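Local coordinates for cobalamin biosynthesis precorrin-6Y methylase (CbiE) (Archaeoglobus fulgidus, PDB 2BB3), which probably transfers a methyl group from S-adenosylmethionine to a corrin-ring precursor in adenosylcobalamin biosynthesis, at residues 100-105 against 164-169. Sequence-based numbering, arbitrary orientation.
Sequences MVAGLG and LILADS. With SAH (S-adenosyl-L-homocysteine), chain C.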
loop_
_atom_site.group_PDB
_atom_site.type_symbol
_atom_site.label_atom_id
_atom_site.label_comp_id
_atom_site.label_asym_id
_atom_site.label_seq_id
_atom_site.Cartn_x
_atom_site.Cartn_y
_atom_site.Cartn_z
HETATM N N MSE A 100 0.311 -7.937 -3.630
HETATM C CA MSE A 100 -1.139 -7.877 -3.691
HETATM C C MSE A 100 -1.676 -6.595 -4.357
HETATM O O MSE A 100 -2.692 -6.045 -3.940
HETATM C CB MSE A 100 -1.721 -8.042 -2.289
HETATM C CG MSE A 100 -1.671 -9.487 -1.738
HETATM SE SE MSE A 100 -2.679 -10.788 -2.838
HETATM C CE MSE A 100 -1.145 -11.561 -3.731
ATOM N N VAL A 101 -0.945 -6.098 -5.352
ATOM C CA VAL A 101 -1.385 -4.952 -6.140
ATOM C C VAL A 101 -1.183 -5.393 -7.591
ATOM O O VAL A 101 -0.045 -5.485 -8.063
ATOM C CB VAL A 101 -0.532 -3.662 -5.919
ATOM C CG1 VAL A 101 -0.957 -2.608 -6.924
ATOM C CG2 VAL A 101 -0.692 -3.139 -4.491
ATOM N N ALA A 102 -2.282 -5.686 -8.281
ATOM C CA ALA A 102 -2.225 -6.130 -9.669
ATOM C C ALA A 102 -1.231 -7.267 -9.729
ATOM O O ALA A 102 -0.430 -7.362 -10.664
ATOM C CB ALA A 102 -1.772 -5.005 -10.567
ATOM N N GLY A 103 -1.265 -8.116 -8.712
ATOM C CA GLY A 103 -0.314 -9.209 -8.666
ATOM C C GLY A 103 -0.839 -10.566 -9.093
ATOM O O GLY A 103 -1.654 -10.689 -10.012
ATOM N N LEU A 104 -0.363 -11.586 -8.394
ATOM C CA LEU A 104 -0.705 -12.961 -8.682
ATOM C C LEU A 104 -2.005 -13.435 -8.041
ATOM O O LEU A 104 -2.464 -14.523 -8.323
ATOM C CB LEU A 104 0.451 -13.871 -8.229
ATOM C CG LEU A 104 1.783 -13.651 -8.962
ATOM C CD1 LEU A 104 2.844 -14.576 -8.386
ATOM C CD2 LEU A 104 1.614 -13.888 -10.466
ATOM N N GLY A 105 -2.599 -12.621 -7.183
ATOM C CA GLY A 105 -3.828 -13.014 -6.510
ATOM C C GLY A 105 -4.809 -13.829 -7.343
ATOM O O GLY A 105 -5.205 -14.934 -6.957
ATOM N N LEU A 164 -7.026 5.640 -9.624
ATOM C CA LEU A 164 -5.581 5.504 -9.709
ATOM C C LEU A 164 -5.488 4.244 -10.576
ATOM O O LEU A 164 -5.698 3.129 -10.102
ATOM C CB LEU A 164 -4.961 5.286 -8.325
ATOM C CG LEU A 164 -3.504 5.764 -8.223
ATOM C CD1 LEU A 164 -3.444 7.267 -8.466
ATOM C CD2 LEU A 164 -2.922 5.434 -6.861
ATOM N N ILE A 165 -5.194 4.432 -11.857
ATOM C CA ILE A 165 -5.139 3.322 -12.797
ATOM C C ILE A 165 -3.725 2.838 -13.073
ATOM O O ILE A 165 -2.860 3.621 -13.426
ATOM C CB ILE A 165 -5.772 3.741 -14.152
ATOM C CG1 ILE A 165 -7.178 4.295 -13.923
ATOM C CG2 ILE A 165 -5.814 2.554 -15.108
ATOM C CD1 ILE A 165 -7.720 5.097 -15.125
ATOM N N LEU A 166 -3.486 1.549 -12.891
ATOM C CA LEU A 166 -2.172 1.009 -13.204
ATOM C C LEU A 166 -2.260 0.695 -14.690
ATOM O O LEU A 166 -2.946 -0.246 -15.088
ATOM C CB LEU A 166 -1.879 -0.251 -12.386
ATOM C CG LEU A 166 -1.898 -0.052 -10.863
ATOM C CD1 LEU A 166 -0.957 -1.016 -10.215
ATOM C CD2 LEU A 166 -1.465 1.342 -10.509
ATOM N N ALA A 167 -1.587 1.491 -15.516
ATOM C CA ALA A 167 -1.670 1.274 -16.945
ATOM C C ALA A 167 -0.339 1.022 -17.624
ATOM O O ALA A 167 0.730 1.177 -17.038
ATOM C CB ALA A 167 -2.352 2.485 -17.601
ATOM N N ASP A 168 -0.422 0.585 -18.871
ATOM C CA ASP A 168 0.769 0.380 -19.669
ATOM C C ASP A 168 0.480 1.225 -20.894
ATOM O O ASP A 168 -0.588 1.810 -20.959
ATOM C CB ASP A 168 1.005 -1.097 -20.016
ATOM C CG ASP A 168 -0.121 -1.712 -20.801
ATOM O OD1 ASP A 168 -0.906 -0.971 -21.427
ATOM O OD2 ASP A 168 -0.199 -2.960 -20.809
ATOM N N SER A 169 1.407 1.282 -21.846
ATOM C CA SER A 169 1.272 2.120 -23.030
ATOM C C SER A 169 0.061 1.852 -23.916
ATOM O O SER A 169 -0.269 2.665 -24.781
ATOM C CB SER A 169 2.559 2.042 -23.878
ATOM O OG SER A 169 2.815 0.720 -24.348
HETATM N N SAH C . 3.128 -5.175 -8.026
HETATM C CA SAH C . 3.369 -3.906 -8.586
HETATM C CB SAH C . 2.487 -3.653 -9.809
HETATM C CG SAH C . 2.482 -4.551 -11.038
HETATM S SD SAH C . 1.191 -4.367 -12.238
HETATM C C SAH C . 3.252 -2.899 -7.501
HETATM O O SAH C . 3.657 -1.868 -7.862
HETATM O OXT SAH C . 2.764 -3.159 -6.435
HETATM C "C5'" SAH C . 2.300 -3.376 -13.196
HETATM C "C4'" SAH C . 1.892 -1.922 -13.344
HETATM O "O4'" SAH C . 2.219 -1.134 -12.268
HETATM C "C3'" SAH C . 2.358 -1.212 -14.579
HETATM O "O3'" SAH C . 1.618 -1.476 -15.695
HETATM C "C2'" SAH C . 2.244 0.200 -14.131
HETATM O "O2'" SAH C . 1.015 0.727 -14.384
HETATM C "C1'" SAH C . 2.448 0.142 -12.660
HETATM N N9 SAH C . 3.817 0.447 -12.320
HETATM C C8 SAH C . 4.685 -0.411 -11.877
HETATM N N7 SAH C . 5.809 0.151 -11.603
HETATM C C5 SAH C . 5.685 1.395 -11.863
HETATM C C6 SAH C . 6.553 2.429 -11.746
HETATM N N6 SAH C . 7.764 2.299 -11.340
HETATM N N1 SAH C . 6.133 3.633 -12.078
HETATM C C2 SAH C . 4.887 3.813 -12.525
HETATM N N3 SAH C . 4.063 2.795 -12.619
HETATM C C4 SAH C . 4.445 1.600 -12.309
#
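V101 and L166 meet through single methyl groups, V101 CG1 lying 3.7 Å from L166 CD1, with the two side chains crossing at roughly a right angle. The touch is therefore between branch ends, not along whole chains. V101 presents CG1 because that methyl is anti to the backbone N (chi1 172°), while L166, whose bond to CB already points toward the loop, has CG anti to its carbonyl carbon (chi1 -60°), which carries CD1 to the valine. A102 adds a looser second touch to the same leucine methyl, its CB standing 4.1 Å from L166 CD1. Both bonds to CB, in V101 and A102, point toward the strand, yet the nearest CA atoms, those of A102 and L166, remain 8.0 Å apart; only 84 Å² is buried, and the link is purely apolar.

S-adenosyl-L-homocysteine spans both segments. Its amino N donates a hydrogen bond to V101 O at 3.2 Å, its sulfur SD lies 3.5 Å from A102 CB, and L166 CD1 sits 3.8 Å from the ribose oxygen O4'. At the strand end, A167 O lies 2.7 Å from O2' and is also close to O3'. V126 of helix 125-133 packs on both V101 and L166, and D136 of the second subunit accepts hydrogen bonds from the N atoms of A102 and G103, tying the loop to that subunit.

The loop 100-104 lies between strand 91-95 of the parallel sheet and helix 105-109, whereas 164-167 is the end of a strand of the mixed sheet, and 168-169 the turn after it. The ligand bridging the two, with apolar methyls beside its sulfur and ribose oxygen, marks the interdomain S-adenosylmethionine cleft of the tetrapyrrole methylase fold.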